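Local structure of nucleoporin NUP82 (Chaetomium thermophilum, 5CWW) at residues K222-A227 with Q232-S237; S361-V366 with A448-P453; T271-M276 with G371-D376; A178-L183 with H188-V193. The protein is a structural constituent of the nuclear pore complex and probably also serves as a docking partner for transport factors that associate transiently with the pore. All coordinates share one frame; numbering follows the deposited sequence. Where two conformers were deposited one is given.

Contact 1 of 4, residues K222-A227 with Q232-S237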
loop_
_atom_site.group_PDB
_atom_site.type_symbol
_atom_site.label_atom_id
_atom_site.label_comp_id
_atom_site.label_asym_id
_atom_site.label_seq_id
_atom_site.Cartn_x
_atom_site.Cartn_y
_atom_site.Cartn_z
ATOM N N LYS B 222 7.188 9.091 -5.759
ATOM C CA LYS B 222 8.365 9.875 -5.397
ATOM C C LYS B 222 8.416 11.183 -6.188
ATOM O O LYS B 222 8.885 12.201 -5.681
ATOM C CB LYS B 222 9.638 9.061 -5.620
ATOM C CG LYS B 222 9.668 7.752 -4.839
ATOM C CD LYS B 222 11.013 7.047 -4.956
ATOM C CE LYS B 222 11.376 6.744 -6.409
ATOM N NZ LYS B 222 10.310 5.956 -7.095
ATOM N N LYS B 223 7.938 11.150 -7.429
ATOM C CA LYS B 223 7.817 12.362 -8.229
ATOM C C LYS B 223 6.641 13.190 -7.724
ATOM O O LYS B 223 6.753 14.400 -7.529
ATOM C CB LYS B 223 7.622 12.033 -9.713
ATOM C CG LYS B 223 8.737 11.208 -10.346
ATOM C CD LYS B 223 8.556 11.125 -11.859
ATOM C CE LYS B 223 9.623 10.264 -12.527
ATOM N NZ LYS B 223 9.340 8.803 -12.413
ATOM N N LEU B 224 5.515 12.516 -7.511
ATOM C CA LEU B 224 4.284 13.165 -7.077
ATOM C C LEU B 224 4.430 13.883 -5.736
ATOM O O LEU B 224 3.875 14.967 -5.546
ATOM C CB LEU B 224 3.165 12.125 -6.985
ATOM C CG LEU B 224 1.787 12.608 -6.536
ATOM C CD1 LEU B 224 1.232 13.643 -7.494
ATOM C CD2 LEU B 224 0.845 11.423 -6.423
ATOM N N ALA B 225 5.187 13.288 -4.821
ATOM C CA ALA B 225 5.337 13.838 -3.474
ATOM C C ALA B 225 5.951 15.233 -3.499
ATOM O O ALA B 225 5.632 16.074 -2.659
ATOM C CB ALA B 225 6.186 12.908 -2.614
ATOM N N ASP B 226 6.821 15.477 -4.473
ATOM C CA ASP B 226 7.593 16.714 -4.526
ATOM C C ASP B 226 7.090 17.661 -5.613
ATOM O O ASP B 226 7.669 18.721 -5.837
ATOM C CB ASP B 226 9.070 16.392 -4.752
ATOM C CG ASP B 226 9.631 15.474 -3.684
ATOM O OD1 ASP B 226 9.347 15.708 -2.489
ATOM O OD2 ASP B 226 10.345 14.512 -4.038
ATOM N N ALA B 227 6.008 17.271 -6.277
ATOM C CA ALA B 227 5.455 18.044 -7.381
ATOM C C ALA B 227 4.660 19.243 -6.875
ATOM O O ALA B 227 4.181 19.245 -5.742
ATOM C CB ALA B 227 4.580 17.164 -8.249
ATOM N N GLN B 232 2.196 18.144 -13.888
ATOM C CA GLN B 232 3.587 17.717 -13.964
ATOM C C GLN B 232 3.647 16.221 -14.243
ATOM O O GLN B 232 2.634 15.524 -14.173
ATOM C CB GLN B 232 4.336 18.049 -12.673
ATOM C CG GLN B 232 4.530 19.541 -12.438
ATOM C CD GLN B 232 5.368 19.836 -11.208
ATOM O OE1 GLN B 232 4.931 20.547 -10.304
ATOM N NE2 GLN B 232 6.579 19.293 -11.172
ATOM N N ASP B 233 4.839 15.734 -14.563
ATOM C CA ASP B 233 5.018 14.339 -14.939
ATOM C C ASP B 233 5.092 13.434 -13.712
ATOM O O ASP B 233 5.977 13.590 -12.869
ATOM C CB ASP B 233 6.280 14.184 -15.789
ATOM C CG ASP B 233 6.769 12.756 -15.851
ATOM O OD1 ASP B 233 6.037 11.899 -16.393
ATOM O OD2 ASP B 233 7.889 12.494 -15.362
ATOM N N PHE B 234 4.156 12.493 -13.621
ATOM C CA PHE B 234 4.126 11.524 -12.528
ATOM C C PHE B 234 4.278 10.106 -13.055
ATOM O O PHE B 234 4.189 9.141 -12.293
ATOM C CB PHE B 234 2.821 11.641 -11.739
ATOM C CG PHE B 234 2.449 13.050 -11.394
ATOM C CD1 PHE B 234 3.324 13.858 -10.687
ATOM C CD2 PHE B 234 1.226 13.568 -11.777
ATOM C CE1 PHE B 234 2.984 15.156 -10.371
ATOM C CE2 PHE B 234 0.879 14.867 -11.464
ATOM C CZ PHE B 234 1.759 15.663 -10.758
ATOM N N GLY B 235 4.509 9.987 -14.358
ATOM C CA GLY B 235 4.561 8.697 -15.018
ATOM C C GLY B 235 5.883 7.983 -14.819
ATOM O O GLY B 235 6.755 8.449 -14.083
ATOM N N VAL B 236 6.024 6.842 -15.484
ATOM C CA VAL B 236 7.229 6.033 -15.394
ATOM C C VAL B 236 7.770 5.764 -16.791
ATOM O O VAL B 236 7.010 5.519 -17.730
ATOM C CB VAL B 236 6.963 4.693 -14.678
ATOM C CG1 VAL B 236 8.248 3.888 -14.554
ATOM C CG2 VAL B 236 6.359 4.937 -13.304
ATOM N N SER B 237 9.090 5.813 -16.917
ATOM C CA SER B 237 9.750 5.570 -18.188
ATOM C C SER B 237 10.179 4.119 -18.309
ATOM O O SER B 237 10.792 3.564 -17.398
ATOM C CB SER B 237 10.965 6.479 -18.343
ATOM O OG SER B 237 11.689 6.133 -19.510
#
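Phe234 packs its ring against Leu224 of helix 221-225 and Ala227 just beyond it. Leu224 CD1 sits over the middle of the ring in a CH-pi contact, 3.8 Å from the centroid of the Phe234 ring and 13° off its normal. With Leu224 CG anti to the backbone N (chi1 180°), chi2 of 61° puts the CD1 branch over the ring. The opposite face carries the carbonyl O of Gln232, so the ring is held flat between a methyl and a peptide oxygen. Ala227 CB closes in at the edge, in the ring plane, only 3.3 Å from Phe234 CE1. A serine in place of Phe234 would probably leave the Leu224 and Ala227 methyls without their shared apolar partner and open a gap beside the helix. Packing is looser at exposed Asp233, where Lys223 CD passes 3.8 Å from Asp233 OD2. Lys223 NZ donates to Gly235 O at 3.1 Å, a doubtful bond because Lys223 has two conformers; its stronger partner is Asp220, by a salt bridge. Asp233 OD1 accepts from Gly235 N, forming an Asx turn. Gln232 OE1 accepts from the backbone N of Thr228 and of Tyr229 in the intervening turn. Beyond the segments, Phe234 bonds through its backbone to Asp220, which ends strand 217-220 just before the helix, while Leu224 also packs on Leu369 of strand 369-370.

Contact 2 of 4, residues S361-V366 with A448-P453; sequences SRPGLV and AQWLPP
Pro363 lays its ring edge over one face of the Trp450 indole, the two side chains crossing at about a right angle. Pro363 CD stands above the six-membered ring of Trp450, 3.8 Å from its centroid, a CH-pi contact. Beside it, Pro363 CG reaches Trp450 CD2 at 3.9 Å. A cis peptide bond before Pro363 turns the loop here, and the ring, puckered C-gamma exo, has CG and CD as the atoms turned to the indole. Trp450 has its CG anti to the carbonyl carbon (chi1 -63°), and chi2 of -100° then stands the indole so that its pyrrole side meets the backbone of 364-366 while the benzo side extends beneath the proline. Trp450 NE1 donates to Gly364 O at 3.1 Å, but the N-H...O angle of 127° makes this a weak bond. Trp450 CD1 lies 3.4 Å from Val366 O. That same oxygen accepts a hydrogen bond from a water at 2.8 Å, and the water in turn accepts from Leu451 N. The side chain of Val366 points away, leaving its carbonyl to face the tryptophan. Trp333 of helix 321-338 also meets the indole. Ring carbons supply most of the contact and a weak, bent N-H...O bond the rest: the two loops of the propeller domain are joined chiefly by apolar packing, with one water bridging Val366 O and Leu451 N.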
loop_
_atom_site.group_PDB
_atom_site.type_symbol
_atom_site.label_atom_id
_atom_site.label_comp_id
_atom_site.label_asym_id
_atom_site.label_seq_id
_atom_site.Cartn_x
_atom_site.Cartn_y
_atom_site.Cartn_z
ATOM N N SER B 361 -11.563 13.265 -16.374
ATOM C CA SER B 361 -10.247 13.691 -16.831
ATOM C C SER B 361 -9.806 14.950 -16.097
ATOM O O SER B 361 -8.612 15.215 -15.975
ATOM C CB SER B 361 -10.253 13.935 -18.341
ATOM O OG SER B 361 -10.416 12.716 -19.045
ATOM N N ARG B 362 -10.776 15.722 -15.618
ATOM C CA ARG B 362 -10.491 16.923 -14.836
ATOM C C ARG B 362 -10.782 16.656 -13.360
ATOM O O ARG B 362 -11.659 15.853 -13.044
ATOM C CB ARG B 362 -11.327 18.102 -15.332
ATOM C CG ARG B 362 -11.282 18.308 -16.835
ATOM C CD ARG B 362 -12.265 19.378 -17.273
ATOM N NE ARG B 362 -12.443 19.398 -18.723
ATOM C CZ ARG B 362 -13.265 20.220 -19.367
ATOM N NH1 ARG B 362 -13.995 21.100 -18.692
ATOM N NH2 ARG B 362 -13.359 20.165 -20.687
ATOM N N PRO B 363 -10.054 17.323 -12.445
ATOM C CA PRO B 363 -8.967 18.278 -12.695
ATOM C C PRO B 363 -7.712 17.603 -13.239
ATOM O O PRO B 363 -6.895 18.258 -13.886
ATOM C CB PRO B 363 -8.695 18.883 -11.307
ATOM C CG PRO B 363 -9.865 18.507 -10.463
ATOM C CD PRO B 363 -10.359 17.214 -11.009
ATOM N N GLY B 364 -7.572 16.306 -12.977
ATOM C CA GLY B 364 -6.443 15.537 -13.469
ATOM C C GLY B 364 -6.597 14.067 -13.135
ATOM O O GLY B 364 -7.446 13.699 -12.325
ATOM N N LEU B 365 -5.774 13.223 -13.749
ATOM C CA LEU B 365 -5.873 11.780 -13.543
ATOM C C LEU B 365 -5.214 11.350 -12.238
ATOM O O LEU B 365 -5.647 10.391 -11.599
ATOM C CB LEU B 365 -5.234 11.024 -14.709
ATOM C CG LEU B 365 -5.765 11.314 -16.114
ATOM C CD1 LEU B 365 -5.184 10.306 -17.099
ATOM C CD2 LEU B 365 -7.285 11.301 -16.164
ATOM N N VAL B 366 -4.164 12.067 -11.850
ATOM C CA VAL B 366 -3.377 11.704 -10.681
ATOM C C VAL B 366 -3.749 12.597 -9.499
ATOM O O VAL B 366 -3.540 13.806 -9.546
ATOM C CB VAL B 366 -1.868 11.819 -10.968
ATOM C CG1 VAL B 366 -1.047 11.363 -9.768
ATOM C CG2 VAL B 366 -1.508 11.000 -12.203
ATOM N N ALA B 448 -11.129 13.665 -1.756
ATOM C CA ALA B 448 -10.504 13.914 -3.047
ATOM C C ALA B 448 -9.682 15.192 -3.019
ATOM O O ALA B 448 -10.175 16.248 -2.619
ATOM C CB ALA B 448 -11.558 13.994 -4.127
ATOM N N GLN B 449 -8.424 15.090 -3.436
ATOM C CA GLN B 449 -7.564 16.258 -3.558
ATOM C C GLN B 449 -6.569 16.107 -4.703
ATOM O O GLN B 449 -6.055 15.016 -4.966
ATOM C CB GLN B 449 -6.811 16.513 -2.248
ATOM C CG GLN B 449 -7.706 16.968 -1.105
ATOM C CD GLN B 449 -6.932 17.543 0.064
ATOM O OE1 GLN B 449 -5.869 18.144 -0.110
ATOM N NE2 GLN B 449 -7.464 17.365 1.266
ATOM N N TRP B 450 -6.328 17.220 -5.387
ATOM C CA TRP B 450 -5.334 17.302 -6.449
ATOM C C TRP B 450 -4.392 18.460 -6.166
ATOM O O TRP B 450 -4.739 19.383 -5.430
ATOM C CB TRP B 450 -5.998 17.505 -7.813
ATOM C CG TRP B 450 -6.880 16.382 -8.260
ATOM C CD1 TRP B 450 -6.556 15.391 -9.134
ATOM C CD2 TRP B 450 -8.238 16.143 -7.867
ATOM N NE1 TRP B 450 -7.625 14.546 -9.311
ATOM C CE2 TRP B 450 -8.670 14.986 -8.544
ATOM C CE3 TRP B 450 -9.127 16.794 -7.009
ATOM C CZ2 TRP B 450 -9.953 14.463 -8.388
ATOM C CZ3 TRP B 450 -10.404 16.274 -6.856
ATOM C CH2 TRP B 450 -10.803 15.120 -7.544
ATOM N N LEU B 451 -3.202 18.419 -6.756
ATOM C CA LEU B 451 -2.307 19.565 -6.701
ATOM C C LEU B 451 -2.937 20.730 -7.456
ATOM O O LEU B 451 -3.824 20.523 -8.279
ATOM C CB LEU B 451 -0.944 19.216 -7.291
ATOM C CG LEU B 451 -0.094 18.251 -6.465
ATOM C CD1 LEU B 451 1.049 17.700 -7.306
ATOM C CD2 LEU B 451 0.442 18.945 -5.219
ATOM N N PRO B 452 -2.491 21.964 -7.174
ATOM C CA PRO B 452 -3.061 23.134 -7.853
ATOM C C PRO B 452 -2.805 23.144 -9.359
ATOM O O PRO B 452 -1.860 22.506 -9.820
ATOM C CB PRO B 452 -2.342 24.315 -7.191
ATOM C CG PRO B 452 -1.810 23.793 -5.916
ATOM C CD PRO B 452 -1.529 22.347 -6.127
ATOM N N PRO B 453 -3.642 23.865 -10.123
ATOM C CA PRO B 453 -3.328 24.117 -11.531
ATOM C C PRO B 453 -2.265 25.202 -11.656
ATOM O O PRO B 453 -2.068 25.966 -10.711
ATOM C CB PRO B 453 -4.664 24.578 -12.111
ATOM C CG PRO B 453 -5.355 25.227 -10.963
ATOM C CD PRO B 453 -4.937 24.453 -9.737
HETATM O O HOH W 1 -2.297 16.115 -8.491
#

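Contact 3 of 4, residues T271-M276 with G371-D376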
loop_
_atom_site.group_PDB
_atom_site.type_symbol
_atom_site.label_atom_id
_atom_site.label_comp_id
_atom_site.label_asym_id
_atom_site.label_seq_id
_atom_site.Cartn_x
_atom_site.Cartn_y
_atom_site.Cartn_z
ATOM N N THR B 271 -9.955 5.441 -2.366
ATOM C CA THR B 271 -8.787 5.882 -1.617
ATOM C C THR B 271 -7.798 4.743 -1.446
ATOM O O THR B 271 -8.106 3.735 -0.809
ATOM C CB THR B 271 -9.178 6.431 -0.234
ATOM O OG1 THR B 271 -10.172 7.452 -0.390
ATOM C CG2 THR B 271 -7.960 7.015 0.477
ATOM N N LEU B 272 -6.611 4.905 -2.019
ATOM C CA LEU B 272 -5.529 3.954 -1.807
ATOM C C LEU B 272 -4.682 4.416 -0.630
ATOM O O LEU B 272 -4.200 5.549 -0.605
ATOM C CB LEU B 272 -4.662 3.810 -3.060
ATOM C CG LEU B 272 -3.506 2.811 -2.947
ATOM C CD1 LEU B 272 -4.031 1.390 -2.772
ATOM C CD2 LEU B 272 -2.590 2.903 -4.167
ATOM N N TRP B 273 -4.526 3.534 0.349
ATOM C CA TRP B 273 -3.723 3.809 1.530
ATOM C C TRP B 273 -2.393 3.078 1.432
ATOM O O TRP B 273 -2.348 1.937 0.971
ATOM C CB TRP B 273 -4.467 3.378 2.795
ATOM C CG TRP B 273 -5.594 4.283 3.183
ATOM C CD1 TRP B 273 -6.894 4.201 2.769
ATOM C CD2 TRP B 273 -5.528 5.401 4.074
ATOM N NE1 TRP B 273 -7.641 5.199 3.350
ATOM C CE2 TRP B 273 -6.824 5.950 4.155
ATOM C CE3 TRP B 273 -4.499 5.990 4.813
ATOM C CZ2 TRP B 273 -7.116 7.062 4.940
ATOM C CZ3 TRP B 273 -4.792 7.094 5.595
ATOM C CH2 TRP B 273 -6.088 7.617 5.652
ATOM N N LEU B 274 -1.319 3.725 1.880
ATOM C CA LEU B 274 0.008 3.117 1.839
ATOM C C LEU B 274 0.762 3.285 3.147
ATOM O O LEU B 274 0.664 4.323 3.807
ATOM C CB LEU B 274 0.840 3.719 0.711
ATOM C CG LEU B 274 0.276 3.599 -0.704
ATOM C CD1 LEU B 274 -0.475 4.869 -1.095
ATOM C CD2 LEU B 274 1.390 3.297 -1.688
ATOM N N ALA B 275 1.536 2.261 3.492
ATOM C CA ALA B 275 2.396 2.295 4.664
ATOM C C ALA B 275 3.838 2.019 4.260
ATOM O O ALA B 275 4.133 1.013 3.615
ATOM C CB ALA B 275 1.928 1.284 5.699
ATOM N N MET B 276 4.725 2.931 4.646
ATOM C CA MET B 276 6.149 2.815 4.368
ATOM C C MET B 276 6.854 2.129 5.528
ATOM O O MET B 276 6.421 2.242 6.674
ATOM C CB MET B 276 6.759 4.198 4.135
ATOM C CG MET B 276 6.000 5.056 3.132
ATOM S SD MET B 276 6.040 4.382 1.457
ATOM C CE MET B 276 5.069 5.607 0.588
ATOM N N GLY B 371 0.086 13.116 2.810
ATOM C CA GLY B 371 0.944 12.602 3.864
ATOM C C GLY B 371 2.344 13.183 3.779
ATOM O O GLY B 371 2.614 14.027 2.928
ATOM N N PRO B 372 3.247 12.741 4.669
ATOM C CA PRO B 372 3.003 11.749 5.724
ATOM C C PRO B 372 2.002 12.244 6.762
ATOM O O PRO B 372 2.117 13.375 7.227
ATOM C CB PRO B 372 4.382 11.556 6.370
ATOM C CG PRO B 372 5.361 12.248 5.492
ATOM C CD PRO B 372 4.614 13.282 4.724
ATOM N N PHE B 373 1.028 11.410 7.110
ATOM C CA PHE B 373 0.050 11.763 8.129
ATOM C C PHE B 373 0.710 11.904 9.494
ATOM O O PHE B 373 1.507 11.056 9.898
ATOM C CB PHE B 373 -1.060 10.712 8.201
ATOM C CG PHE B 373 -2.088 10.840 7.117
ATOM C CD1 PHE B 373 -1.820 10.397 5.834
ATOM C CD2 PHE B 373 -3.327 11.398 7.385
ATOM C CE1 PHE B 373 -2.766 10.514 4.835
ATOM C CE2 PHE B 373 -4.279 11.515 6.391
ATOM C CZ PHE B 373 -3.997 11.073 5.113
ATOM N N ASP B 374 0.374 12.977 10.203
ATOM C CA ASP B 374 0.818 13.145 11.579
ATOM C C ASP B 374 -0.114 12.378 12.507
ATOM O O ASP B 374 -1.332 12.536 12.440
ATOM C CB ASP B 374 0.857 14.624 11.965
ATOM C CG ASP B 374 1.384 14.845 13.368
ATOM O OD1 ASP B 374 2.608 14.711 13.571
ATOM O OD2 ASP B 374 0.576 15.155 14.268
ATOM N N PHE B 375 0.461 11.539 13.362
ATOM C CA PHE B 375 -0.318 10.772 14.328
ATOM C C PHE B 375 -0.521 11.593 15.595
ATOM O O PHE B 375 0.383 11.716 16.418
ATOM C CB PHE B 375 0.375 9.447 14.656
ATOM C CG PHE B 375 0.616 8.574 13.455
ATOM C CD1 PHE B 375 -0.272 8.566 12.393
ATOM C CD2 PHE B 375 1.741 7.768 13.386
ATOM C CE1 PHE B 375 -0.045 7.767 11.285
ATOM C CE2 PHE B 375 1.974 6.967 12.283
ATOM C CZ PHE B 375 1.079 6.966 11.231
ATOM N N ASP B 376 -1.710 12.162 15.744
ATOM C CA ASP B 376 -2.036 12.928 16.941
ATOM C C ASP B 376 -2.151 11.981 18.137
ATOM O O ASP B 376 -2.676 10.875 18.009
ATOM C CB ASP B 376 -3.336 13.711 16.734
ATOM C CG ASP B 376 -3.602 14.711 17.841
ATOM O OD1 ASP B 376 -2.658 15.070 18.575
ATOM O OD2 ASP B 376 -4.767 15.143 17.977
#
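Trp273 in strand 272-276 and Phe373 just ahead of strand 374-376 meet by side chains alone, their backbones sharing no hydrogen bond and their CA atoms lying 11.0 Å apart. The fold of this N-terminal domain is a beta-propeller, and the contact spans two consecutive blades: strand 272-276 is second in its four-stranded antiparallel sheet, while 374-376 runs parallel to strand 469-476 at the outer margin of the next. Trp273 CG is anti to the carbonyl carbon (chi1 -74°), and chi2 of 89° sends the benzo end of the indole out toward the adjoining blade. There Phe373 presents a face. The rings meet obliquely, with 37° between their planes and 5.4 Å between the centroids of the Trp273 six-membered ring and the Phe373 ring. Both residues are buried; Trp273 also packs on Ile392 and Val394 of the next blade, while Phe373 rests on Leu470 within its own. The pair thus forms part of the hydrophobic filling between blades. Trp273 CZ3 lies over the rim of the phenyl face, 4.0 Å from Phe373 CE1, and Trp273 CH2 follows 4.1 Å from Phe373 CZ.

Contact 4 of 4, residues A178-L183 with H188-V193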
loop_
_atom_site.group_PDB
_atom_site.type_symbol
_atom_site.label_atom_id
_atom_site.label_comp_id
_atom_site.label_asym_id
_atom_site.label_seq_id
_atom_site.Cartn_x
_atom_site.Cartn_y
_atom_site.Cartn_z
ATOM N N ALA B 178 -0.532 -6.380 -4.091
ATOM C CA ALA B 178 -1.446 -6.483 -5.211
ATOM C C ALA B 178 -2.856 -6.514 -4.653
ATOM O O ALA B 178 -3.218 -7.440 -3.924
ATOM C CB ALA B 178 -1.161 -7.728 -6.036
ATOM N N VAL B 179 -3.642 -5.493 -4.975
ATOM C CA VAL B 179 -5.002 -5.385 -4.466
ATOM C C VAL B 179 -5.949 -5.013 -5.591
ATOM O O VAL B 179 -5.654 -4.143 -6.408
ATOM C CB VAL B 179 -5.107 -4.343 -3.329
ATOM C CG1 VAL B 179 -4.366 -4.831 -2.094
ATOM C CG2 VAL B 179 -4.565 -2.988 -3.776
ATOM N N TRP B 180 -7.087 -5.693 -5.638
ATOM C CA TRP B 180 -8.072 -5.461 -6.682
ATOM C C TRP B 180 -8.865 -4.207 -6.342
ATOM O O TRP B 180 -9.190 -3.969 -5.179
ATOM C CB TRP B 180 -8.991 -6.676 -6.831
ATOM C CG TRP B 180 -8.243 -7.922 -7.222
ATOM C CD1 TRP B 180 -7.657 -8.826 -6.380
ATOM C CD2 TRP B 180 -7.986 -8.391 -8.553
ATOM N NE1 TRP B 180 -7.056 -9.830 -7.105
ATOM C CE2 TRP B 180 -7.245 -9.585 -8.440
ATOM C CE3 TRP B 180 -8.313 -7.918 -9.827
ATOM C CZ2 TRP B 180 -6.828 -10.312 -9.554
ATOM C CZ3 TRP B 180 -7.896 -8.642 -10.933
ATOM C CH2 TRP B 180 -7.162 -9.825 -10.788
ATOM N N HIS B 181 -9.167 -3.397 -7.350
ATOM C CA HIS B 181 -9.880 -2.151 -7.104
ATOM C C HIS B 181 -11.344 -2.441 -6.758
ATOM O O HIS B 181 -12.017 -3.155 -7.496
ATOM C CB HIS B 181 -9.798 -1.221 -8.314
ATOM C CG HIS B 181 -10.064 0.214 -7.980
ATOM N ND1 HIS B 181 -11.292 0.660 -7.541
ATOM C CD2 HIS B 181 -9.256 1.299 -7.997
ATOM C CE1 HIS B 181 -11.232 1.959 -7.314
ATOM N NE2 HIS B 181 -10.007 2.372 -7.585
ATOM N N PRO B 182 -11.839 -1.898 -5.630
ATOM C CA PRO B 182 -13.222 -2.152 -5.202
ATOM C C PRO B 182 -14.270 -1.779 -6.249
ATOM O O PRO B 182 -15.378 -2.315 -6.225
ATOM C CB PRO B 182 -13.377 -1.261 -3.962
ATOM C CG PRO B 182 -12.007 -1.029 -3.472
ATOM C CD PRO B 182 -11.114 -1.050 -4.667
ATOM N N LEU B 183 -13.921 -0.862 -7.147
ATOM C CA LEU B 183 -14.869 -0.327 -8.120
ATOM C C LEU B 183 -14.521 -0.744 -9.546
ATOM O O LEU B 183 -15.101 -0.237 -10.505
ATOM C CB LEU B 183 -14.913 1.198 -8.024
ATOM C CG LEU B 183 -15.194 1.770 -6.632
ATOM C CD1 LEU B 183 -15.183 3.291 -6.673
ATOM C CD2 LEU B 183 -16.513 1.255 -6.079
ATOM N N HIS B 188 -12.038 -6.836 -12.367
ATOM C CA HIS B 188 -10.857 -7.198 -13.152
ATOM C C HIS B 188 -9.815 -6.082 -13.209
ATOM O O HIS B 188 -8.852 -6.166 -13.973
ATOM C CB HIS B 188 -11.277 -7.592 -14.571
ATOM C CG HIS B 188 -12.016 -8.893 -14.642
ATOM N ND1 HIS B 188 -12.734 -9.281 -15.753
ATOM C CD2 HIS B 188 -12.141 -9.898 -13.743
ATOM C CE1 HIS B 188 -13.271 -10.467 -15.534
ATOM N NE2 HIS B 188 -12.927 -10.864 -14.322
ATOM N N ALA B 189 -10.004 -5.045 -12.398
ATOM C CA ALA B 189 -9.017 -3.979 -12.275
ATOM C C ALA B 189 -8.113 -4.245 -11.077
ATOM O O ALA B 189 -8.586 -4.365 -9.944
ATOM C CB ALA B 189 -9.696 -2.635 -12.141
ATOM N N LEU B 190 -6.812 -4.340 -11.338
ATOM C CA LEU B 190 -5.824 -4.666 -10.314
ATOM C C LEU B 190 -4.839 -3.525 -10.092
ATOM O O LEU B 190 -4.401 -2.876 -11.042
ATOM C CB LEU B 190 -5.058 -5.932 -10.701
ATOM C CG LEU B 190 -3.982 -6.407 -9.719
ATOM C CD1 LEU B 190 -4.603 -6.859 -8.406
ATOM C CD2 LEU B 190 -3.157 -7.525 -10.334
ATOM N N VAL B 191 -4.498 -3.289 -8.829
ATOM C CA VAL B 191 -3.488 -2.306 -8.462
ATOM C C VAL B 191 -2.279 -3.021 -7.877
ATOM O O VAL B 191 -2.410 -3.775 -6.914
ATOM C CB VAL B 191 -4.015 -1.279 -7.437
ATOM C CG1 VAL B 191 -2.918 -0.292 -7.051
ATOM C CG2 VAL B 191 -5.217 -0.539 -7.993
ATOM N N THR B 192 -1.108 -2.779 -8.461
ATOM C CA THR B 192 0.141 -3.293 -7.914
ATOM C C THR B 192 0.979 -2.136 -7.384
ATOM O O THR B 192 0.930 -1.024 -7.911
ATOM C CB THR B 192 0.951 -4.087 -8.964
ATOM O OG1 THR B 192 1.300 -3.239 -10.069
ATOM C CG2 THR B 192 0.147 -5.279 -9.472
ATOM N N VAL B 193 1.732 -2.405 -6.323
ATOM C CA VAL B 193 2.608 -1.414 -5.720
ATOM C C VAL B 193 3.962 -2.053 -5.445
ATOM O O VAL B 193 4.039 -3.157 -4.901
ATOM C CB VAL B 193 2.019 -0.847 -4.406
ATOM C CG1 VAL B 193 2.863 0.312 -3.896
ATOM C CG2 VAL B 193 0.580 -0.398 -4.611
HETATM O O HOH W 2 -11.174 -4.824 -9.581
#
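Trp180 and Leu190 face each other as a non-hydrogen-bonded pair in the antiparallel hairpin of strands 175-180 and 189-194, the first two strands of a propeller blade. Val179 and Val191 form the neighbouring hydrogen-bonded pair, bonded both ways, with Val179 N to Val191 O at 2.9 Å. From Trp180 CB, which passes Ala189 O, the side chain leads to CG, anti to the carbonyl carbon (chi1 -61°), and chi2 of 88° turns an indole face to Leu190. Trp180 CG, CD1, CD2 and CE2 all lie near Leu190 CD1, which is 3.8 Å from the centroid of the five-membered ring. Trp180 NE1, on the pyrrole side, donates to Val121 O of the preceding blade. On the benzo side, Trp180 CE3 reaches Ala189 O at 3.6 Å. Trp180 CZ3 meets Leu190 CB at 3.9 Å and the carbonyl carbon of His188 at the ring edge. A leucine replacing Trp180 would probably leave Val121 O without this donor and Leu190 CD1 without its aromatic cover. His181 N continues the ladder to Ala189 O. A water donates to both His181 O and Ala189 O. His181 NE2 bonds to Leu287 O, and His181 ND1 accepts a hydrogen bond from Leu183 N, 3.1 Å away in the imidazole plane.

The four contacts form two touching pairs. Contacts 1 and 2, with centres about 13 Å apart, share an apolar patch: Phe234 CD2 meets Val366 CB at 3.6 Å, and Ala227 CB meets Leu451 CD1 at 3.7 Å, so the loops of contact 2 pack on Phe234 and Ala227 of contact 1. Contacts 3 and 4 have centres about 19 Å apart yet meet where Leu274 CD2 comes 4.0 Å from Val193 CG1, linking strands of successive blades. Between the pairs nothing touches; the nearest atoms of contacts 2 and 3 are about 6 Å apart, although their segments alternate along the chain. The centre of contact 4 lies about 9 Å from the chain's centre, those of contacts 1 and 2 about 24 Å.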